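Local coordinates for beta-N-acetylglucosaminidase-like protein Glycoside hydrolase family 20 (Flavobacterium johnsoniae, PDB 6YHH), which probably removes terminal N-acetylglucosamine residues from chitin-derived oligosaccharides, as a family 20 beta-N-acetylhexosaminidase of bacterial chitin metabolism, at residues A[138-150]-A[471-483]. Sequence-based numbering, arbitrary orientation.
Sequences ISDFPRFTWRGLM and IAERLWSAENITD
The indole of Trp476 packs one face against Phe141 and Pro142 and turns its edge to Asp140 and Arg147. At the edge, NE1 donates to Asp140 OD1 (2.8 Å, N-H...O 165°), which lies almost in the ring plane but is approached from above its own carboxylate plane; Gln14 N also binds this oxygen. Over the face, Pro142 CB makes a CH-pi contact 3.8 Å from the centroid of the six-membered ring. The Arg147 guanidinium stands perpendicular to the indole and presents a face to its edge, with NE 3.6 Å from Trp476 CE3. Were the indole cut back to an alanine here, Asp140 OD1 would probably lose its ring N-H donor, a gap would open against Pro142, and the Arg147 guanidinium would lack the ring edge its face rests on. The helix end meanwhile offers carbonyls to the linker: Arg143 N bonds to Trp476 O at 2.7 Å, and Phe144 N reaches Leu475 O at 3.3 Å. Arg143 runs out extended past Ser477 O, chi1 (-176°) turning CG away from its own N, and places its guanidinium between Glu479 CB on one face and Phe144 CE2 on the other. Its salt bridge to Glu479 is long, whereas Asp427 pairs with NH1. A water ties Arg143 NH1 to Arg474 O, Arg474 NH1 and Ser477 O. Further out, Arg147 is fixed by NH1 to Phe144 O (2.9 Å) and by NH2 to Glu92 and Lys174 O. The axes of 146-150 and 471-476 run nearly antiparallel (161°) and approach to 8.6 Å, the helix packing outside a parallel strand as in the TIM barrel of family 20 catalytic domains, here beside the linker from the preceding alpha/beta domain.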
ATOM      1  N   ILE A 138      -1.554  16.554 -31.084  1.00 12.13           N
ATOM      2  CA  ILE A 138      -0.329  16.569 -30.323  1.00 12.87           C
ATOM      3  C   ILE A 138       0.656  15.738 -31.040  1.00 12.80           C
ATOM      4  O   ILE A 138       0.317  14.613 -31.467  1.00 13.85           O
ATOM      5  CB  ILE A 138      -0.588  16.031 -28.869  1.00 13.72           C
ATOM      6  CG1 ILE A 138      -1.350  17.024 -28.053  1.00 14.56           C
ATOM      7  CG2 ILE A 138       0.713  15.610 -28.176  1.00 13.66           C
ATOM      8  CD1 ILE A 138      -1.876  16.520 -26.701  1.00 14.50           C
ATOM      9  N   SER A 139       1.907  16.188 -31.166  1.00 12.28           N
ATOM     10  CA  SER A 139       2.956  15.364 -31.646  1.00 13.49           C
ATOM     11  C   SER A 139       4.132  15.585 -30.714  1.00 12.97           C
ATOM     12  O   SER A 139       4.418  16.729 -30.307  1.00 12.99           O
ATOM     13  CB  SER A 139       3.328  15.569 -33.160  1.00 16.55           C
ATOM     14  OG  SER A 139       3.836  16.793 -33.335  1.00 16.39           O
ATOM     15  N   ASP A 140       4.770  14.471 -30.354  1.00 11.57           N
ATOM     16  CA  ASP A 140       5.652  14.523 -29.168  1.00 11.56           C
ATOM     17  C   ASP A 140       6.793  13.559 -29.271  1.00 11.74           C
ATOM     18  O   ASP A 140       6.766  12.621 -30.052  1.00 11.92           O
ATOM     19  CB  ASP A 140       4.745  14.154 -27.920  1.00 10.10           C
ATOM     20  CG  ASP A 140       5.253  14.662 -26.593  1.00 10.80           C
ATOM     21  OD1 ASP A 140       6.174  15.506 -26.531  1.00 10.40           O
ATOM     22  OD2 ASP A 140       4.662  14.219 -25.568  1.00 10.53           O
ATOM     23  N   PHE A 141       7.822  13.818 -28.474  1.00 11.36           N
ATOM     24  CA  PHE A 141       8.984  12.993 -28.405  1.00 10.66           C
ATOM     25  C   PHE A 141       9.818  13.563 -27.245  1.00 10.25           C
ATOM     26  O   PHE A 141       9.664  14.722 -26.875  1.00 10.29           O
ATOM     27  CB  PHE A 141       9.821  13.096 -29.740  1.00 12.23           C
ATOM     28  CG  PHE A 141      10.145  14.558 -30.148  1.00 11.68           C
ATOM     29  CD1 PHE A 141       9.284  15.284 -30.911  1.00 12.48           C
ATOM     30  CD2 PHE A 141      11.271  15.209 -29.636  1.00 12.90           C
ATOM     31  CE1 PHE A 141       9.534  16.618 -31.232  1.00 12.36           C
ATOM     32  CE2 PHE A 141      11.581  16.516 -29.991  1.00 13.42           C
ATOM     33  CZ  PHE A 141      10.683  17.217 -30.797  1.00 13.78           C
ATOM     34  N   PRO A 142      10.750  12.729 -26.713  1.00  9.59           N
ATOM     35  CA  PRO A 142      11.553  13.206 -25.620  1.00 10.45           C
ATOM     36  C   PRO A 142      12.794  14.024 -26.014  1.00 10.42           C
ATOM     37  O   PRO A 142      13.523  13.663 -26.966  1.00 10.28           O
ATOM     38  CB  PRO A 142      12.029  11.864 -24.951  1.00  9.58           C
ATOM     39  CG  PRO A 142      12.075  10.884 -26.064  1.00  9.80           C
ATOM     40  CD  PRO A 142      10.967  11.309 -26.977  1.00 10.46           C
ATOM     41  N   ARG A 143      13.151  14.997 -25.172  1.00 10.98           N
ATOM     42  CA  ARG A 143      14.393  15.711 -25.307  1.00 11.56           C
ATOM     43  C   ARG A 143      15.612  14.881 -25.037  1.00 11.33           C
ATOM     44  O   ARG A 143      16.613  14.960 -25.808  1.00 11.93           O
ATOM     45  CB  ARG A 143      14.379  16.952 -24.388  1.00 11.70           C
ATOM     46  CG  ARG A 143      15.622  17.842 -24.516  1.00 12.42           C
ATOM     47  CD  ARG A 143      15.545  19.043 -23.571  1.00 12.86           C
ATOM     48  NE  ARG A 143      16.822  19.741 -23.624  1.00 13.86           N
ATOM     49  CZ  ARG A 143      17.302  20.477 -22.606  1.00 13.74           C
ATOM     50  NH1 ARG A 143      16.618  20.614 -21.478  1.00 13.75           N
ATOM     51  NH2 ARG A 143      18.503  21.029 -22.661  1.00 14.88           N
ATOM     52  N   PHE A 144      15.590  14.007 -24.004  1.00 10.49           N
ATOM     53  CA  PHE A 144      16.730  13.162 -23.662  1.00 10.54           C
ATOM     54  C   PHE A 144      16.288  11.742 -23.688  1.00  9.80           C
ATOM     55  O   PHE A 144      15.104  11.430 -23.313  1.00  9.79           O
ATOM     56  CB  PHE A 144      17.251  13.469 -22.218  1.00 10.70           C
ATOM     57  CG  PHE A 144      17.833  14.852 -22.067  1.00 11.38           C
ATOM     58  CD1 PHE A 144      19.109  15.117 -22.566  1.00 11.50           C
ATOM     59  CD2 PHE A 144      17.136  15.894 -21.449  1.00 11.35           C
ATOM     60  CE1 PHE A 144      19.639  16.412 -22.455  1.00 11.73           C
ATOM     61  CE2 PHE A 144      17.689  17.153 -21.333  1.00 11.25           C
ATOM     62  CZ  PHE A 144      18.956  17.394 -21.830  1.00 10.73           C
ATOM     63  N   THR A 145      17.227  10.880 -24.008  1.00 10.74           N
ATOM     64  CA  THR A 145      16.902   9.464 -24.046  1.00 10.69           C
ATOM     65  C   THR A 145      16.915   8.699 -22.676  1.00 10.29           C
ATOM     66  O   THR A 145      16.270   7.669 -22.569  1.00 11.50           O
ATOM     67  CB  THR A 145      17.811   8.703 -25.095  1.00 12.35           C
ATOM     68  OG1 THR A 145      17.199   7.470 -25.475  1.00 10.95           O
ATOM     69  CG2 THR A 145      19.200   8.432 -24.580  1.00 12.57           C
ATOM     70  N   TRP A 146      17.670   9.200 -21.699  1.00 10.31           N
ATOM     71  CA  TRP A 146      17.821   8.595 -20.369  1.00 10.59           C
ATOM     72  C   TRP A 146      17.056   9.466 -19.431  1.00 10.23           C
ATOM     73  O   TRP A 146      17.447  10.569 -19.176  1.00 10.80           O
ATOM     74  CB  TRP A 146      19.322   8.527 -19.997  1.00 11.52           C
ATOM     75  CG  TRP A 146      19.584   7.827 -18.720  1.00 10.63           C
ATOM     76  CD1 TRP A 146      19.062   8.133 -17.465  1.00 11.32           C
ATOM     77  CD2 TRP A 146      20.422   6.689 -18.546  1.00 11.23           C
ATOM     78  NE1 TRP A 146      19.559   7.253 -16.518  1.00 10.59           N
ATOM     79  CE2 TRP A 146      20.348   6.322 -17.149  1.00 10.71           C
ATOM     80  CE3 TRP A 146      21.170   5.907 -19.418  1.00 11.39           C
ATOM     81  CZ2 TRP A 146      21.095   5.297 -16.636  1.00 12.92           C
ATOM     82  CZ3 TRP A 146      21.877   4.833 -18.906  1.00 12.58           C
ATOM     83  CH2 TRP A 146      21.828   4.560 -17.505  1.00 13.57           C
ATOM     84  N   ARG A 147      15.896   8.999 -18.977  1.00  9.42           N
ATOM     85  CA  ARG A 147      15.022   9.767 -18.106  1.00  9.71           C
ATOM     86  C   ARG A 147      14.658   8.858 -16.914  1.00  9.11           C
ATOM     87  O   ARG A 147      13.744   8.032 -16.983  1.00  9.01           O
ATOM     88  CB  ARG A 147      13.776  10.240 -18.837  1.00  9.76           C
ATOM     89  CG  ARG A 147      14.130  10.945 -20.151  1.00  8.85           C
ATOM     90  CD  ARG A 147      12.926  11.408 -20.891  1.00  9.02           C
ATOM     91  NE  ARG A 147      11.930  10.377 -21.119  1.00  9.38           N
ATOM     92  CZ  ARG A 147      12.041   9.412 -22.026  1.00  9.12           C
ATOM     93  NH1 ARG A 147      13.047   9.425 -22.911  1.00 10.15           N
ATOM     94  NH2 ARG A 147      11.160   8.477 -22.087  1.00  9.25           N
ATOM     95  N   GLY A 148      15.455   9.009 -15.842  1.00  9.36           N
ATOM     96  CA  GLY A 148      15.546   7.998 -14.803  1.00  9.47           C
ATOM     97  C   GLY A 148      15.179   8.381 -13.365  1.00  9.69           C
ATOM     98  O   GLY A 148      15.189   9.573 -12.972  1.00  8.13           O
ATOM     99  N   LEU A 149      14.806   7.358 -12.634  1.00  8.85           N
ATOM    100  CA  LEU A 149      14.752   7.400 -11.152  1.00  8.66           C
ATOM    101  C   LEU A 149      15.677   6.302 -10.639  1.00  7.82           C
ATOM    102  O   LEU A 149      15.538   5.161 -11.074  1.00  8.30           O
ATOM    103  CB  LEU A 149      13.327   7.085 -10.583  1.00  9.19           C
ATOM    104  CG  LEU A 149      13.166   7.066  -9.064  1.00  9.36           C
ATOM    105  CD1 LEU A 149      13.410   8.388  -8.374  1.00  9.76           C
ATOM    106  CD2 LEU A 149      11.753   6.534  -8.718  1.00 10.24           C
ATOM    107  N   MET A 150      16.513   6.665  -9.664  1.00  7.52           N
ATOM    108  CA  MET A 150      17.295   5.726  -8.882  1.00  7.99           C
ATOM    109  C   MET A 150      16.550   5.428  -7.579  1.00  8.48           C
ATOM    110  O   MET A 150      16.202   6.345  -6.862  1.00  9.15           O
ATOM    111  CB  MET A 150      18.669   6.230  -8.564  1.00  8.64           C
ATOM    112  CG  MET A 150      19.540   5.132  -7.989  1.00  8.97           C
ATOM    113  SD  MET A 150      20.889   5.746  -6.981  1.00  9.05           S
ATOM    114  CE  MET A 150      19.809   6.123  -5.592  1.00  9.20           C
ATOM    115  N   ILE A 471      10.721  16.782 -12.515  1.00  8.31           N
ATOM    116  CA  ILE A 471      11.929  16.327 -13.103  1.00  8.94           C
ATOM    117  C   ILE A 471      11.635  15.600 -14.425  1.00  8.35           C
ATOM    118  O   ILE A 471      12.384  15.822 -15.428  1.00  8.62           O
ATOM    119  CB  ILE A 471      12.739  15.461 -12.132  1.00  8.43           C
ATOM    120  CG1 ILE A 471      13.195  16.336 -10.968  1.00  9.24           C
ATOM    121  CG2 ILE A 471      13.922  14.771 -12.810  1.00  8.56           C
ATOM    122  CD1 ILE A 471      13.792  15.543  -9.813  1.00  9.01           C
ATOM    123  N   ALA A 472      10.591  14.788 -14.467  1.00  8.07           N
ATOM    124  CA  ALA A 472      10.200  14.108 -15.687  1.00  9.61           C
ATOM    125  C   ALA A 472       9.998  15.120 -16.786  1.00  8.14           C
ATOM    126  O   ALA A 472      10.356  14.874 -17.941  1.00  8.71           O
ATOM    127  CB  ALA A 472       8.976  13.229 -15.490  1.00  9.68           C
ATOM    128  N   GLU A 473       9.323  16.234 -16.450  1.00  8.38           N
ATOM    129  CA  GLU A 473       9.108  17.274 -17.477  1.00  9.22           C
ATOM    130  C   GLU A 473      10.422  17.881 -17.970  1.00  9.82           C
ATOM    131  O   GLU A 473      10.675  18.032 -19.211  1.00  9.44           O
ATOM    132  CB  GLU A 473       8.183  18.349 -16.988  1.00  9.47           C
ATOM    133  CG  GLU A 473       8.125  19.550 -17.941  1.00 10.12           C
ATOM    134  CD  GLU A 473       6.821  20.276 -17.786  1.00  9.89           C
ATOM    135  OE1 GLU A 473       6.790  21.380 -17.199  1.00 11.57           O
ATOM    136  OE2 GLU A 473       5.768  19.654 -18.138  1.00 10.31           O
ATOM    137  N   ARG A 474      11.343  18.150 -17.058  1.00 10.21           N
ATOM    138  CA  ARG A 474      12.659  18.610 -17.509  1.00 10.22           C
ATOM    139  C   ARG A 474      13.368  17.643 -18.443  1.00 10.05           C
ATOM    140  O   ARG A 474      14.094  18.049 -19.363  1.00 10.36           O
ATOM    141  CB  ARG A 474      13.560  18.974 -16.333  1.00 10.56           C
ATOM    142  CG  ARG A 474      14.960  19.507 -16.698  1.00 11.00           C
ATOM    143  CD  ARG A 474      14.987  20.736 -17.614  1.00 12.59           C
ATOM    144  NE  ARG A 474      14.147  21.748 -17.021  1.00 14.32           N
ATOM    145  CZ  ARG A 474      13.114  22.347 -17.616  1.00 13.18           C
ATOM    146  NH1 ARG A 474      12.759  22.185 -18.898  1.00 11.97           N
ATOM    147  NH2 ARG A 474      12.422  23.136 -16.876  1.00 13.89           N
ATOM    148  N   LEU A 475      13.197  16.366 -18.242  1.00  9.03           N
ATOM    149  CA  LEU A 475      13.942  15.393 -18.976  1.00  9.64           C
ATOM    150  C   LEU A 475      13.282  15.078 -20.326  1.00  9.50           C
ATOM    151  O   LEU A 475      13.965  14.596 -21.217  1.00  9.67           O
ATOM    152  CB  LEU A 475      14.111  14.124 -18.129  1.00 10.37           C
ATOM    153  CG  LEU A 475      14.961  14.386 -16.878  1.00 11.29           C
ATOM    154  CD1 LEU A 475      15.014  13.073 -16.071  1.00 13.29           C
ATOM    155  CD2 LEU A 475      16.324  15.006 -17.152  1.00 12.33           C
ATOM    156  N   TRP A 476      11.986  15.374 -20.466  1.00  9.73           N
ATOM    157  CA  TRP A 476      11.248  15.061 -21.722  1.00  9.15           C
ATOM    158  C   TRP A 476      11.002  16.314 -22.564  1.00  9.87           C
ATOM    159  O   TRP A 476      11.201  16.307 -23.784  1.00 10.86           O
ATOM    160  CB  TRP A 476       9.903  14.391 -21.357  1.00  9.08           C
ATOM    161  CG  TRP A 476       9.004  14.167 -22.572  1.00  9.57           C
ATOM    162  CD1 TRP A 476       8.314  15.117 -23.250  1.00  9.31           C
ATOM    163  CD2 TRP A 476       8.763  12.933 -23.225  1.00  9.18           C
ATOM    164  NE1 TRP A 476       7.665  14.537 -24.341  1.00  9.42           N
ATOM    165  CE2 TRP A 476       7.914  13.187 -24.317  1.00  9.21           C
ATOM    166  CE3 TRP A 476       9.156  11.606 -22.976  1.00  9.02           C
ATOM    167  CZ2 TRP A 476       7.506  12.195 -25.206  1.00  9.18           C
ATOM    168  CZ3 TRP A 476       8.734  10.614 -23.875  1.00 10.44           C
ATOM    169  CH2 TRP A 476       7.916  10.917 -24.969  1.00 10.13           C
ATOM    170  N   SER A 477      10.493  17.360 -21.929  1.00 10.42           N
ATOM    171  CA  SER A 477       9.942  18.510 -22.642  1.00 11.15           C
ATOM    172  C   SER A 477      11.092  19.400 -23.188  1.00 12.83           C
ATOM    173  O   SER A 477      12.277  19.263 -22.864  1.00 10.93           O
ATOM    174  CB  SER A 477       9.106  19.363 -21.710  1.00 11.03           C
ATOM    175  OG  SER A 477       7.913  18.660 -21.322  1.00 10.97           O
ATOM    176  N   ALA A 478      10.677  20.331 -24.007  1.00 13.02           N
ATOM    177  CA  ALA A 478      11.631  21.268 -24.605  1.00 12.06           C
ATOM    178  C   ALA A 478      12.359  22.066 -23.519  1.00 11.95           C
ATOM    179  O   ALA A 478      11.794  22.356 -22.471  1.00 11.59           O
ATOM    180  CB  ALA A 478      10.852  22.242 -25.515  1.00 12.66           C
ATOM    181  N   GLU A 479      13.576  22.503 -23.847  1.00 12.72           N
ATOM    182  CA  GLU A 479      14.432  23.206 -22.909  1.00 14.73           C
ATOM    183  C   GLU A 479      13.816  24.494 -22.436  1.00 15.23           C
ATOM    184  O   GLU A 479      14.066  24.907 -21.321  1.00 14.89           O
ATOM    185  CB  GLU A 479      15.779  23.496 -23.562  1.00 18.31           C
ATOM    186  CG  GLU A 479      16.794  24.192 -22.664  1.00 22.19           C
ATOM    187  CD  GLU A 479      18.179  24.347 -23.262  1.00 28.64           C
ATOM    188  OE1 GLU A 479      18.343  24.187 -24.497  1.00 29.95           O
ATOM    189  OE2 GLU A 479      19.117  24.597 -22.437  1.00 31.52           O
ATOM    190  N   ASN A 480      12.985  25.134 -23.246  1.00 13.81           N
ATOM    191  CA  ASN A 480      12.360  26.379 -22.821  1.00 15.68           C
ATOM    192  C   ASN A 480      11.080  26.275 -22.033  1.00 15.62           C
ATOM    193  O   ASN A 480      10.506  27.291 -21.737  1.00 16.64           O
ATOM    194  CB  ASN A 480      12.176  27.360 -23.995  1.00 17.94           C
ATOM    195  CG  ASN A 480      11.203  26.849 -25.022  1.00 22.28           C
ATOM    196  OD1 ASN A 480      10.689  25.727 -24.920  1.00 21.21           O
ATOM    197  ND2 ASN A 480      11.005  27.627 -26.074  1.00 27.11           N
ATOM    198  N   ILE A 481      10.640  25.071 -21.616  1.00 13.16           N
ATOM    199  CA  ILE A 481       9.477  24.999 -20.779  1.00 13.22           C
ATOM    200  C   ILE A 481      10.006  25.141 -19.318  1.00 13.01           C
ATOM    201  O   ILE A 481      10.615  24.175 -18.793  1.00 13.23           O
ATOM    202  CB  ILE A 481       8.780  23.634 -21.029  1.00 14.01           C
ATOM    203  CG1 ILE A 481       8.287  23.406 -22.472  1.00 13.78           C
ATOM    204  CG2 ILE A 481       7.668  23.387 -20.015  1.00 14.46           C
ATOM    205  CD1 ILE A 481       7.415  24.499 -23.012  1.00 15.70           C
ATOM    206  N   THR A 482       9.917  26.338 -18.755  1.00 13.23           N
ATOM    207  CA  THR A 482      10.620  26.668 -17.526  1.00 14.22           C
ATOM    208  C   THR A 482       9.757  27.469 -16.548  1.00 15.29           C
ATOM    209  O   THR A 482      10.222  27.857 -15.481  1.00 15.57           O
ATOM    210  CB  THR A 482      11.899  27.413 -17.802  1.00 15.78           C
ATOM    211  OG1 THR A 482      11.560  28.612 -18.487  1.00 16.34           O
ATOM    212  CG2 THR A 482      12.890  26.572 -18.606  1.00 15.83           C
ATOM    213  N   ASP A 483       8.502  27.720 -16.887  1.00 14.31           N
ATOM    214  CA  ASP A 483       7.622  28.592 -16.068  1.00 14.83           C
ATOM    215  C   ASP A 483       7.235  27.788 -14.803  1.00 12.90           C
ATOM    216  O   ASP A 483       6.436  26.885 -14.883  1.00 11.83           O
ATOM    217  CB  ASP A 483       6.444  29.039 -16.858  1.00 16.49           C
ATOM    218  CG  ASP A 483       5.515  29.958 -16.117  1.00 21.90           C
ATOM    219  OD1 ASP A 483       5.123  29.851 -14.955  1.00 17.99           O
ATOM    220  OD2 ASP A 483       4.986  30.795 -16.803  1.00 34.97           O
TER
HETATM  221  O   HOH W   1      13.837  20.242 -20.825  1.00 11.07           O
HETATM  222  O   HOH W   2      10.222  11.937 -18.754  1.00 10.69           O